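Local coordinates for protein methylmalonyl-CoA carboxyltransferase 5S subunit (Propionibacterium freudenreichii subsp. shermanii, PDB 1RQB) that transfers a carboxyl group from the biotin of the 1.3S subunit to pyruvate, forming oxaloacetate, as the cobalt-dependent 5S subunit of transcarboxylase, at residues M140-P143 and R144-A147; Y177-L180 and A181-L185; K202-P205 and A206-I209; K211-K214 and D215-Q219. All blocks are in the same frame, centred on the assembly; numbering follows the deposited sequence.

Contact 1: M140-P143 and R144-A147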
HETATM    1  N   MSE A 140     -21.361  -3.242  18.540  1.00 22.60           N
HETATM    2  CA  MSE A 140     -22.644  -3.408  17.840  1.00 24.72           C
HETATM    3  C   MSE A 140     -23.247  -2.048  17.479  1.00 20.34           C
HETATM    4  O   MSE A 140     -24.358  -1.980  16.953  1.00 18.43           O
HETATM    5  CB  MSE A 140     -23.609  -4.180  18.730  1.00 30.42           C
HETATM    6  CG  MSE A 140     -23.040  -5.500  19.216  1.00 38.41           C
HETATM    7 SE   MSE A 140     -24.196  -6.974  18.795  1.00 47.49          SE
HETATM    8  CE  MSE A 140     -25.552  -6.649  20.148  1.00 38.62           C
ATOM      9  N   ASN A 141     -22.511  -0.972  17.755  1.00 12.82           N
ATOM     10  CA  ASN A 141     -22.963   0.399  17.480  1.00 15.16           C
ATOM     11  C   ASN A 141     -24.191   0.758  18.319  1.00 16.49           C
ATOM     12  O   ASN A 141     -25.022   1.555  17.888  1.00 13.96           O
ATOM     13  CB  ASN A 141     -23.298   0.619  15.997  1.00 19.16           C
ATOM     14  CG  ASN A 141     -22.071   0.898  15.154  1.00 20.67           C
ATOM     15  OD1 ASN A 141     -21.053   1.375  15.654  1.00 17.92           O
ATOM     16  ND2 ASN A 141     -22.169   0.612  13.864  1.00 15.15           N
ATOM     17  N   ASP A 142     -24.320   0.169  19.504  1.00 16.04           N
ATOM     18  CA  ASP A 142     -25.436   0.504  20.402  1.00 17.88           C
ATOM     19  C   ASP A 142     -24.989   1.699  21.248  1.00 15.84           C
ATOM     20  O   ASP A 142     -24.142   1.567  22.130  1.00 16.23           O
ATOM     21  CB  ASP A 142     -25.756  -0.698  21.302  1.00 17.21           C
ATOM     22  CG  ASP A 142     -26.968  -0.465  22.197  1.00 26.04           C
ATOM     23  OD1 ASP A 142     -27.414   0.700  22.340  1.00 23.10           O
ATOM     24  OD2 ASP A 142     -27.467  -1.461  22.770  1.00 22.82           O
ATOM     25  N   PRO A 143     -25.550   2.889  20.988  1.00 16.44           N
ATOM     26  CA  PRO A 143     -25.179   4.096  21.733  1.00 20.47           C
ATOM     27  C   PRO A 143     -25.351   4.000  23.250  1.00 18.73           C
ATOM     28  O   PRO A 143     -24.634   4.655  24.005  1.00 16.69           O
ATOM     29  CB  PRO A 143     -26.084   5.176  21.128  1.00 22.35           C
ATOM     30  CG  PRO A 143     -26.430   4.637  19.778  1.00 26.15           C
ATOM     31  CD  PRO A 143     -26.643   3.178  20.047  1.00 21.19           C
ATOM     32  N   ARG A 144     -26.300   3.183  23.693  1.00 18.22           N
ATOM     33  CA  ARG A 144     -26.557   3.039  25.134  1.00 19.23           C
ATOM     34  C   ARG A 144     -25.331   2.467  25.848  1.00 17.33           C
ATOM     35  O   ARG A 144     -25.086   2.786  27.010  1.00 17.91           O
ATOM     36  CB  ARG A 144     -27.763   2.133  25.359  1.00 18.83           C
ATOM     37  CG  ARG A 144     -29.007   2.647  24.665  1.00 24.31           C
ATOM     38  CD  ARG A 144     -30.166   1.698  24.879  1.00 28.72           C
ATOM     39  NE  ARG A 144     -29.838   0.356  24.412  1.00 27.04           N
ATOM     40  CZ  ARG A 144     -30.629  -0.701  24.571  1.00 32.83           C
ATOM     41  NH1 ARG A 144     -31.799  -0.572  25.187  1.00 29.76           N
ATOM     42  NH2 ARG A 144     -30.245  -1.888  24.122  1.00 29.09           N
ATOM     43  N   ASN A 145     -24.564   1.620  25.162  1.00 15.91           N
ATOM     44  CA  ASN A 145     -23.360   1.026  25.761  1.00 14.99           C
ATOM     45  C   ASN A 145     -22.217   2.043  25.808  1.00 15.29           C
ATOM     46  O   ASN A 145     -21.206   1.816  26.471  1.00 14.96           O
ATOM     47  CB  ASN A 145     -22.888  -0.195  24.967  1.00 14.61           C
ATOM     48  CG  ASN A 145     -23.818  -1.375  25.111  1.00 15.62           C
ATOM     49  OD1 ASN A 145     -24.543  -1.484  26.098  1.00 19.90           O
ATOM     50  ND2 ASN A 145     -23.787  -2.276  24.141  1.00 19.36           N
HETATM   51  N   MSE A 146     -22.378   3.168  25.125  1.00 14.00           N
HETATM   52  CA  MSE A 146     -21.314   4.181  25.100  1.00 12.22           C
HETATM   53  C   MSE A 146     -21.640   5.365  26.014  1.00 17.22           C
HETATM   54  O   MSE A 146     -20.741   6.070  26.470  1.00 11.48           O
HETATM   55  CB  MSE A 146     -21.134   4.719  23.668  1.00 15.40           C
HETATM   56  CG  MSE A 146     -20.754   3.668  22.625  1.00 17.14           C
HETATM   57 SE   MSE A 146     -20.443   4.483  20.873  1.00 28.53          SE
HETATM   58  CE  MSE A 146     -21.919   3.710  19.862  1.00 20.61           C
ATOM     59  N   ALA A 147     -22.928   5.560  26.272  1.00 18.89           N
ATOM     60  CA  ALA A 147     -23.465   6.706  27.021  1.00 17.15           C
ATOM     61  C   ALA A 147     -22.781   6.967  28.365  1.00 17.24           C
ATOM     62  O   ALA A 147     -22.414   8.105  28.654  1.00 16.37           O
ATOM     63  CB  ALA A 147     -24.974   6.530  27.224  1.00 21.45           C
TER
HETATM   64  O   HOH W   1     -27.372  -1.354  25.438  1.00 34.24           O
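Asp142 and Arg144 lock together at the point where the loop after strand 133-136 of the TIM barrel turns into helix 144-155, and Asp142 caps that helix start. Its carboxylate lies nearly coplanar with the guanidinium, the planes 22° apart, and Arg144 takes it side-on: NE bonds to OD1 at 3.2 Å, while NH2 forms the salt bridge to OD2 at 3.1 Å. Both bonds use the syn lone pairs. Asp142 CG stands anti to its own backbone N (chi1 -176°), which swings OD1 round to accept Arg144 N as well, at 3.0 Å, this donor coming from above the carboxylate plane. The arginine reaches back by bending at chi3. OD2 is gripped further by Ala396 N and by a water, 2.7 Å from it, that also donates to Asn145 OD1, while Arg144 NH1 goes on to Thr419 O. With an alanine in place of Asp142, Arg144 N is likely to lose its capping acceptor and the NE/NH2 edge its mate, leaving the guanidinium less firmly held. Asn145 turns ND2 to Asp138 OD1 and Tyr394 O, tying the first helical turn to the preceding loop and to Tyr394. The selenomethionine Met146 bends at chi3 so that its CE comes 3.8 Å from Pro143 CA, and Pro143 O accepts Met146 N at 2.9 Å from above the carbonyl plane and Ala147 N nearly end-on.

Contact 2: Y177-L180 and A181-L185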
ATOM      1  N   TYR A 177     -26.280   6.024   9.354  1.00 16.64           N
ATOM      2  CA  TYR A 177     -25.078   6.577   9.995  1.00 14.87           C
ATOM      3  C   TYR A 177     -25.341   8.009  10.466  1.00 14.45           C
ATOM      4  O   TYR A 177     -24.891   8.406  11.539  1.00 14.71           O
ATOM      5  CB  TYR A 177     -23.887   6.525   9.026  1.00 12.61           C
ATOM      6  CG  TYR A 177     -23.416   5.103   8.769  1.00 15.23           C
ATOM      7  CD1 TYR A 177     -23.307   4.600   7.470  1.00 16.47           C
ATOM      8  CD2 TYR A 177     -23.088   4.259   9.830  1.00 15.18           C
ATOM      9  CE1 TYR A 177     -22.878   3.280   7.235  1.00 14.74           C
ATOM     10  CE2 TYR A 177     -22.661   2.947   9.610  1.00 16.34           C
ATOM     11  CZ  TYR A 177     -22.558   2.470   8.314  1.00 15.97           C
ATOM     12  OH  TYR A 177     -22.114   1.192   8.111  1.00 19.67           O
ATOM     13  N   VAL A 178     -26.077   8.781   9.671  1.00 16.13           N
ATOM     14  CA  VAL A 178     -26.407  10.166  10.038  1.00 15.77           C
ATOM     15  C   VAL A 178     -27.228  10.161  11.330  1.00 16.02           C
ATOM     16  O   VAL A 178     -27.065  11.026  12.190  1.00 16.73           O
ATOM     17  CB  VAL A 178     -27.213  10.864   8.905  1.00 20.29           C
ATOM     18  CG1 VAL A 178     -27.748  12.208   9.374  1.00 19.02           C
ATOM     19  CG2 VAL A 178     -26.321  11.071   7.692  1.00 18.11           C
ATOM     20  N   LYS A 179     -28.113   9.174  11.459  1.00 15.30           N
ATOM     21  CA  LYS A 179     -28.952   9.038  12.659  1.00 16.74           C
ATOM     22  C   LYS A 179     -28.067   8.740  13.871  1.00 16.66           C
ATOM     23  O   LYS A 179     -28.239   9.329  14.938  1.00 16.20           O
ATOM     24  CB  LYS A 179     -29.968   7.899  12.476  1.00 16.95           C
ATOM     25  CG  LYS A 179     -30.733   7.524  13.754  1.00 22.62           C
ATOM     26  CD  LYS A 179     -31.634   6.314  13.521  1.00 28.53           C
ATOM     27  CE  LYS A 179     -32.247   5.808  14.818  1.00 32.05           C
ATOM     28  NZ  LYS A 179     -33.000   6.854  15.559  1.00 41.23           N
ATOM     29  N   LEU A 180     -27.128   7.812  13.703  1.00 16.49           N
ATOM     30  CA  LEU A 180     -26.219   7.428  14.794  1.00 17.52           C
ATOM     31  C   LEU A 180     -25.380   8.632  15.224  1.00 13.21           C
ATOM     32  O   LEU A 180     -25.185   8.870  16.414  1.00 17.22           O
ATOM     33  CB  LEU A 180     -25.291   6.286  14.356  1.00 20.13           C
ATOM     34  CG  LEU A 180     -25.497   4.928  15.020  1.00 31.82           C
ATOM     35  CD1 LEU A 180     -24.397   3.978  14.549  1.00 32.59           C
ATOM     36  CD2 LEU A 180     -25.449   5.080  16.544  1.00 32.96           C
ATOM     37  N   ALA A 181     -24.868   9.382  14.253  1.00 13.82           N
ATOM     38  CA  ALA A 181     -24.067  10.571  14.580  1.00 14.82           C
ATOM     39  C   ALA A 181     -24.888  11.507  15.472  1.00 14.77           C
ATOM     40  O   ALA A 181     -24.372  12.082  16.428  1.00 13.88           O
ATOM     41  CB  ALA A 181     -23.656  11.297  13.302  1.00 13.31           C
ATOM     42  N   GLY A 182     -26.170  11.659  15.147  1.00 16.90           N
ATOM     43  CA  GLY A 182     -27.037  12.537  15.926  1.00 16.44           C
ATOM     44  C   GLY A 182     -27.206  12.060  17.358  1.00 16.29           C
ATOM     45  O   GLY A 182     -27.217  12.859  18.293  1.00 18.71           O
ATOM     46  N   GLN A 183     -27.344  10.750  17.532  1.00 13.17           N
ATOM     47  CA  GLN A 183     -27.495  10.180  18.878  1.00 15.99           C
ATOM     48  C   GLN A 183     -26.209  10.394  19.677  1.00 19.35           C
ATOM     49  O   GLN A 183     -26.252  10.643  20.881  1.00 17.36           O
ATOM     50  CB  GLN A 183     -27.817   8.690  18.795  1.00 18.27           C
ATOM     51  CG  GLN A 183     -29.151   8.402  18.126  1.00 23.60           C
ATOM     52  CD  GLN A 183     -29.365   6.931  17.868  1.00 27.32           C
ATOM     53  OE1 GLN A 183     -28.632   6.307  17.102  1.00 30.44           O
ATOM     54  NE2 GLN A 183     -30.379   6.366  18.503  1.00 36.66           N
ATOM     55  N   LEU A 184     -25.062  10.313  19.010  1.00 15.92           N
ATOM     56  CA  LEU A 184     -23.788  10.508  19.720  1.00 18.06           C
ATOM     57  C   LEU A 184     -23.639  11.974  20.132  1.00 17.72           C
ATOM     58  O   LEU A 184     -23.204  12.276  21.242  1.00 17.19           O
ATOM     59  CB  LEU A 184     -22.620  10.079  18.832  1.00 15.53           C
ATOM     60  CG  LEU A 184     -22.600   8.576  18.551  1.00 20.06           C
ATOM     61  CD1 LEU A 184     -21.513   8.247  17.532  1.00 19.00           C
ATOM     62  CD2 LEU A 184     -22.360   7.828  19.858  1.00 20.90           C
ATOM     63  N   LEU A 185     -23.986  12.892  19.237  1.00 13.79           N
ATOM     64  CA  LEU A 185     -23.887  14.321  19.569  1.00 20.66           C
ATOM     65  C   LEU A 185     -24.844  14.644  20.718  1.00 22.21           C
ATOM     66  O   LEU A 185     -24.554  15.495  21.558  1.00 22.32           O
ATOM     67  CB  LEU A 185     -24.254  15.181  18.363  1.00 16.51           C
ATOM     68  CG  LEU A 185     -23.297  15.157  17.178  1.00 20.37           C
ATOM     69  CD1 LEU A 185     -23.983  15.802  15.980  1.00 22.04           C
ATOM     70  CD2 LEU A 185     -21.995  15.888  17.535  1.00 16.41           C
TER
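Ala181 N bonds to Tyr177 O at 2.9 Å, the first of four successive i to i+4 bonds that join the two segments and end with Leu184 N to Leu180 O (3.0 Å). The backbone here is one unbroken stretch of helix 174-186, the helix of the beta-alpha-beta unit between strands 159-163 and 191-193 of the barrel. Among the side chains, Gln183 and Leu180 make the clearest contact. With CG beside the backbone N (chi1 -64°), Gln183 leans back over the preceding turn, and its CG rests 3.4 Å from Lys179 O. Its amide then meets two neighbours: OE1 lies 3.5 Å from Leu180 CD2, whereas NE2 faces the end of Lys179, 4.0 Å from NZ, with no bond between them. An alanine in place of Gln183 is likely to open a gap beside Leu180 CD2. The CB bonds of Tyr177 and Val178 point away from 181-185; Tyr177 OH bonds to Thr167 O, and Val178 packs on Ala212 and Thr216 of helix 203-217. Leu184 lies against Met146 and Met150 of helix 144-155, and within its own helix its CG sits 3.4 Å from Leu180 O.

Contact 3: K202-P205 and A206-I209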
ATOM      1  N   LYS A 202     -15.340   2.531   1.025  1.00 10.52           N
ATOM      2  CA  LYS A 202     -14.891   2.905  -0.323  1.00 11.25           C
ATOM      3  C   LYS A 202     -14.996   4.424  -0.471  1.00 11.68           C
ATOM      4  O   LYS A 202     -15.636   5.092   0.339  1.00  8.27           O
ATOM      5  CB  LYS A 202     -15.717   2.183  -1.396  1.00 12.10           C
ATOM      6  CG  LYS A 202     -15.456   0.665  -1.442  1.00 10.04           C
ATOM      7  CD  LYS A 202     -16.240   0.016  -2.569  1.00 11.91           C
ATOM      8  CE  LYS A 202     -15.895  -1.461  -2.723  1.00 13.62           C
ATOM      9  NZ  LYS A 202     -16.428  -1.991  -4.014  1.00 15.03           N
ATOM     10  N   PRO A 203     -14.358   4.982  -1.509  1.00  9.14           N
ATOM     11  CA  PRO A 203     -14.362   6.424  -1.764  1.00 11.36           C
ATOM     12  C   PRO A 203     -15.708   7.148  -1.835  1.00 10.48           C
ATOM     13  O   PRO A 203     -15.889   8.171  -1.179  1.00  7.69           O
ATOM     14  CB  PRO A 203     -13.594   6.543  -3.077  1.00 12.71           C
ATOM     15  CG  PRO A 203     -12.618   5.418  -2.986  1.00 12.85           C
ATOM     16  CD  PRO A 203     -13.491   4.286  -2.474  1.00  7.80           C
ATOM     17  N   GLN A 204     -16.662   6.636  -2.609  1.00  9.08           N
ATOM     18  CA  GLN A 204     -17.933   7.366  -2.738  1.00 10.40           C
ATOM     19  C   GLN A 204     -18.697   7.358  -1.412  1.00 10.79           C
ATOM     20  O   GLN A 204     -19.260   8.373  -1.008  1.00 11.02           O
ATOM     21  CB  GLN A 204     -18.801   6.792  -3.860  1.00 15.37           C
ATOM     22  CG  GLN A 204     -19.957   7.728  -4.203  1.00 15.59           C
ATOM     23  CD  GLN A 204     -19.452   9.061  -4.731  1.00 19.14           C
ATOM     24  OE1 GLN A 204     -18.708   9.101  -5.710  1.00 19.29           O
ATOM     25  NE2 GLN A 204     -19.844  10.157  -4.078  1.00 20.28           N
ATOM     26  N   PRO A 205     -18.761   6.200  -0.735  1.00 12.94           N
ATOM     27  CA  PRO A 205     -19.469   6.148   0.554  1.00 11.65           C
ATOM     28  C   PRO A 205     -18.804   7.087   1.565  1.00 11.24           C
ATOM     29  O   PRO A 205     -19.474   7.746   2.357  1.00 11.56           O
ATOM     30  CB  PRO A 205     -19.342   4.677   0.956  1.00 15.13           C
ATOM     31  CG  PRO A 205     -19.360   3.965  -0.362  1.00 16.88           C
ATOM     32  CD  PRO A 205     -18.500   4.844  -1.255  1.00 13.66           C
ATOM     33  N   ALA A 206     -17.472   7.161   1.537  1.00  9.17           N
ATOM     34  CA  ALA A 206     -16.756   8.050   2.464  1.00  8.44           C
ATOM     35  C   ALA A 206     -17.236   9.489   2.251  1.00 10.72           C
ATOM     36  O   ALA A 206     -17.603  10.192   3.191  1.00 11.60           O
ATOM     37  CB  ALA A 206     -15.224   7.963   2.219  1.00  7.39           C
ATOM     38  N   TYR A 207     -17.223   9.919   1.003  1.00 10.98           N
ATOM     39  CA  TYR A 207     -17.666  11.275   0.650  1.00 10.95           C
ATOM     40  C   TYR A 207     -19.126  11.487   1.063  1.00 11.95           C
ATOM     41  O   TYR A 207     -19.452  12.457   1.746  1.00 12.48           O
ATOM     42  CB  TYR A 207     -17.521  11.480  -0.867  1.00 11.08           C
ATOM     43  CG  TYR A 207     -17.978  12.841  -1.347  1.00  9.75           C
ATOM     44  CD1 TYR A 207     -17.076  13.904  -1.468  1.00 14.72           C
ATOM     45  CD2 TYR A 207     -19.315  13.073  -1.663  1.00 14.30           C
ATOM     46  CE1 TYR A 207     -17.507  15.166  -1.894  1.00 15.69           C
ATOM     47  CE2 TYR A 207     -19.753  14.331  -2.093  1.00 15.46           C
ATOM     48  CZ  TYR A 207     -18.849  15.368  -2.205  1.00 15.73           C
ATOM     49  OH  TYR A 207     -19.282  16.604  -2.624  1.00 16.99           O
ATOM     50  N   ASP A 208     -20.012  10.578   0.663  1.00  9.45           N
ATOM     51  CA  ASP A 208     -21.454  10.695   0.930  1.00 14.36           C
ATOM     52  C   ASP A 208     -21.785  10.738   2.425  1.00 13.77           C
ATOM     53  O   ASP A 208     -22.611  11.540   2.860  1.00 13.20           O
ATOM     54  CB  ASP A 208     -22.223   9.534   0.290  1.00 16.15           C
ATOM     55  CG  ASP A 208     -22.188   9.569  -1.230  1.00 19.69           C
ATOM     56  OD1 ASP A 208     -21.698  10.559  -1.802  1.00 22.71           O
ATOM     57  OD2 ASP A 208     -22.668   8.597  -1.855  1.00 22.88           O
ATOM     58  N   ILE A 209     -21.160   9.887   3.225  1.00 14.14           N
ATOM     59  CA  ILE A 209     -21.464   9.862   4.663  1.00 14.05           C
ATOM     60  C   ILE A 209     -20.930  11.119   5.355  1.00 12.38           C
ATOM     61  O   ILE A 209     -21.642  11.757   6.130  1.00 14.42           O
ATOM     62  CB  ILE A 209     -20.881   8.580   5.337  1.00 13.25           C
ATOM     63  CG1 ILE A 209     -21.647   7.347   4.843  1.00 14.95           C
ATOM     64  CG2 ILE A 209     -21.007   8.666   6.860  1.00 13.53           C
ATOM     65  CD1 ILE A 209     -20.941   6.015   5.137  1.00 15.66           C
TER
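The amide of Gln204 and the carboxylate of Asp208 meet one turn apart on helix 203-217, their planes 41° apart. NE2 donates to OD1 at 3.0 Å, the bond lying in the amide plane but arriving from above the carboxylate. The same NE2 stands obliquely to the Tyr207 ring, 3.8 Å from CD2, and Asp208 OD1 lies in the plane of that ring, at its edge. Gln204 CG is anti to the backbone N (chi1 -167°), and a bend at chi2 (63°) then carries the amide along the helix to Asp208, whose OD2 lies 3.7 Å from Gln204 CG. Beneath this pair Asp208 N bonds to Gln204 O at 2.9 Å, so side chain and backbone join the same two residues. The helix starts after Lys202 at the N-cap, where Lys202 O accepts Ala206 N at 3.0 Å; Pro203 and Pro205, which have no N-H to offer, fall within the first turn. Lys202 NZ forms salt bridges with Glu270 and Glu273 of the second subunit, and Tyr207 OH bonds to Glu18 O. Chemically, the i to i+4 link sets a neutral amide donor against a carboxylate oxygen, which probably steadies the acid without cancelling its charge.

Contact 4: K211-K214 and D215-Q219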
ATOM      1  N   LYS A 211     -20.248  13.992   4.067  1.00 12.79           N
ATOM      2  CA  LYS A 211     -21.013  15.145   3.573  1.00 15.41           C
ATOM      3  C   LYS A 211     -22.399  15.180   4.226  1.00 16.54           C
ATOM      4  O   LYS A 211     -22.874  16.240   4.632  1.00 13.16           O
ATOM      5  CB  LYS A 211     -21.142  15.044   2.049  1.00 16.47           C
ATOM      6  CG  LYS A 211     -21.704  16.289   1.376  1.00 29.08           C
ATOM      7  CD  LYS A 211     -20.776  17.479   1.639  1.00 33.76           C
ATOM      8  CE  LYS A 211     -21.235  18.730   0.899  1.00 39.49           C
ATOM      9  NZ  LYS A 211     -21.097  18.557  -0.573  1.00 36.74           N
ATOM     10  N   ALA A 212     -23.055  14.029   4.350  1.00 11.92           N
ATOM     11  CA  ALA A 212     -24.407  13.997   4.928  1.00 15.12           C
ATOM     12  C   ALA A 212     -24.387  14.397   6.404  1.00 17.56           C
ATOM     13  O   ALA A 212     -25.299  15.068   6.882  1.00 15.49           O
ATOM     14  CB  ALA A 212     -25.038  12.611   4.754  1.00 13.08           C
ATOM     15  N   ILE A 213     -23.359  13.981   7.134  1.00 12.85           N
ATOM     16  CA  ILE A 213     -23.269  14.333   8.559  1.00 13.70           C
ATOM     17  C   ILE A 213     -23.043  15.840   8.701  1.00 15.88           C
ATOM     18  O   ILE A 213     -23.711  16.505   9.493  1.00 15.49           O
ATOM     19  CB  ILE A 213     -22.124  13.550   9.259  1.00 11.11           C
ATOM     20  CG1 ILE A 213     -22.490  12.060   9.316  1.00 14.69           C
ATOM     21  CG2 ILE A 213     -21.923  14.072  10.692  1.00 14.24           C
ATOM     22  CD1 ILE A 213     -21.402  11.142   9.932  1.00 14.58           C
ATOM     23  N   LYS A 214     -22.114  16.369   7.907  1.00 12.17           N
ATOM     24  CA  LYS A 214     -21.793  17.804   7.925  1.00 17.14           C
ATOM     25  C   LYS A 214     -23.014  18.633   7.522  1.00 19.19           C
ATOM     26  O   LYS A 214     -23.288  19.667   8.130  1.00 16.54           O
ATOM     27  CB  LYS A 214     -20.643  18.118   6.954  1.00 17.02           C
ATOM     28  CG  LYS A 214     -19.233  17.620   7.366  1.00 15.97           C
ATOM     29  CD  LYS A 214     -18.671  18.462   8.485  1.00 19.98           C
ATOM     30  CE  LYS A 214     -17.268  18.014   8.871  1.00 20.59           C
ATOM     31  NZ  LYS A 214     -16.560  19.055   9.661  1.00 21.66           N
ATOM     32  N   ASP A 215     -23.733  18.197   6.483  1.00 19.16           N
ATOM     33  CA  ASP A 215     -24.908  18.937   5.995  1.00 19.07           C
ATOM     34  C   ASP A 215     -26.036  18.908   7.029  1.00 21.23           C
ATOM     35  O   ASP A 215     -26.787  19.873   7.166  1.00 22.76           O
ATOM     36  CB  ASP A 215     -25.467  18.336   4.698  1.00 23.00           C
ATOM     37  CG  ASP A 215     -24.611  18.636   3.470  1.00 26.93           C
ATOM     38  OD1 ASP A 215     -23.888  19.655   3.465  1.00 29.54           O
ATOM     39  OD2 ASP A 215     -24.684  17.857   2.491  1.00 30.06           O
ATOM     40  N   THR A 216     -26.155  17.801   7.752  1.00 18.47           N
ATOM     41  CA  THR A 216     -27.243  17.630   8.725  1.00 19.41           C
ATOM     42  C   THR A 216     -26.943  18.301  10.067  1.00 21.83           C
ATOM     43  O   THR A 216     -27.826  18.919  10.659  1.00 17.98           O
ATOM     44  CB  THR A 216     -27.517  16.141   8.987  1.00 17.28           C
ATOM     45  OG1 THR A 216     -27.891  15.513   7.759  1.00 18.85           O
ATOM     46  CG2 THR A 216     -28.635  15.966  10.002  1.00 20.24           C
ATOM     47  N   TYR A 217     -25.708  18.213  10.550  1.00 17.62           N
ATOM     48  CA  TYR A 217     -25.429  18.769  11.881  1.00 16.22           C
ATOM     49  C   TYR A 217     -24.563  20.029  11.837  1.00 18.51           C
ATOM     50  O   TYR A 217     -24.335  20.649  12.875  1.00 18.69           O
ATOM     51  CB  TYR A 217     -24.797  17.685  12.749  1.00 15.54           C
ATOM     52  CG  TYR A 217     -25.725  16.513  12.903  1.00 13.79           C
ATOM     53  CD1 TYR A 217     -25.492  15.317  12.231  1.00 18.89           C
ATOM     54  CD2 TYR A 217     -26.885  16.618  13.691  1.00 18.09           C
ATOM     55  CE1 TYR A 217     -26.387  14.253  12.336  1.00 17.55           C
ATOM     56  CE2 TYR A 217     -27.788  15.556  13.797  1.00 18.41           C
ATOM     57  CZ  TYR A 217     -27.531  14.384  13.118  1.00 17.15           C
ATOM     58  OH  TYR A 217     -28.420  13.342  13.198  1.00 18.38           O
ATOM     59  N   GLY A 218     -24.094  20.420  10.657  1.00 17.73           N
ATOM     60  CA  GLY A 218     -23.289  21.631  10.563  1.00 18.70           C
ATOM     61  C   GLY A 218     -21.798  21.432  10.349  1.00 21.39           C
ATOM     62  O   GLY A 218     -21.216  20.446  10.797  1.00 17.65           O
ATOM     63  N   GLN A 219     -21.171  22.394   9.686  1.00 19.36           N
ATOM     64  CA  GLN A 219     -19.733  22.313   9.390  1.00 25.46           C
ATOM     65  C   GLN A 219     -18.914  22.300  10.684  1.00 24.04           C
ATOM     66  O   GLN A 219     -17.759  21.880  10.677  1.00 24.66           O
ATOM     67  CB  GLN A 219     -19.305  23.494   8.510  1.00 24.69           C
ATOM     68  CG  GLN A 219     -20.083  23.562   7.206  1.00 37.42           C
ATOM     69  CD  GLN A 219     -19.978  22.277   6.396  1.00 42.25           C
ATOM     70  OE1 GLN A 219     -20.969  21.787   5.855  1.00 42.85           O
ATOM     71  NE2 GLN A 219     -18.765  21.733   6.304  1.00 46.30           N
TER
HETATM   72  O   HOH W   2     -15.922  20.901   7.736  1.00 40.85           O
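Lys214 folds over the C-terminal end of helix 203-217 to meet Gln219, and its chain can be followed atom by atom. CB starts 3.8 Å from Gln219 OE1. From there CG lies beside the backbone N and a bend at chi2 (-74°) turns the chain toward the residues that leave the helix. CD lies 3.9 Å from Gln219 NE2 and close to Gly218 O, the Lys214 and Gln219 side chains crossing at about a right angle. At the tip, NZ donates to Gln219 O at 3.2 Å, from above the carbonyl plane, and to a water at 2.7 Å that is only weakly held by Gln219 NE2. Thr221 O and a salt bridge to Asp247 add to these, so the buried ammonium is supplied with acceptors by two carbonyls, a carboxylate and a water.

The backbone closes the helix in step: Gly218 N bonds to Lys214 O, and Gly218 then turns off with positive phi, at angles where a CB would jam against the preceding carbonyl. One turn back, Ala212 O takes two donors from Thr216, the backbone N and OG1 (2.8 Å), which reach it from opposite faces of its plane. Thr216 CG2 sits 3.6 Å above the centre of one face of the Tyr217 ring, and Ile213 CG2 lies 4.1 Å from Tyr217 CD1. Among the barrel elements, Ile213 and Lys214 lie against Ile223 of strand 223-225, while Ala212, Thr216 and Tyr217 pack on helix 174-186.

The four contacts follow one another along the chain, within one TIM barrel, and contact 2 touches each of the others. It meets contact 1 where Pro143 CG packs 3.4 Å from Leu180 CD2, contact 3 where Tyr177 CD1 lies 3.6 Å from Ile209 CD1, and contact 4 where Tyr217 OH, 2.9 Å from Val178 O, probably bonds to it. Contacts 3 and 4 share helix 203-217, their centres 14 Å apart, whereas contact 1 stays about 10 Å from contact 3 at the nearest atoms. The cobalt site, which includes His226, lies at a remove: the side chain of Asn141 is about 13 Å from the metal, and that of Ala206 about 12 Å from the His226 side chain.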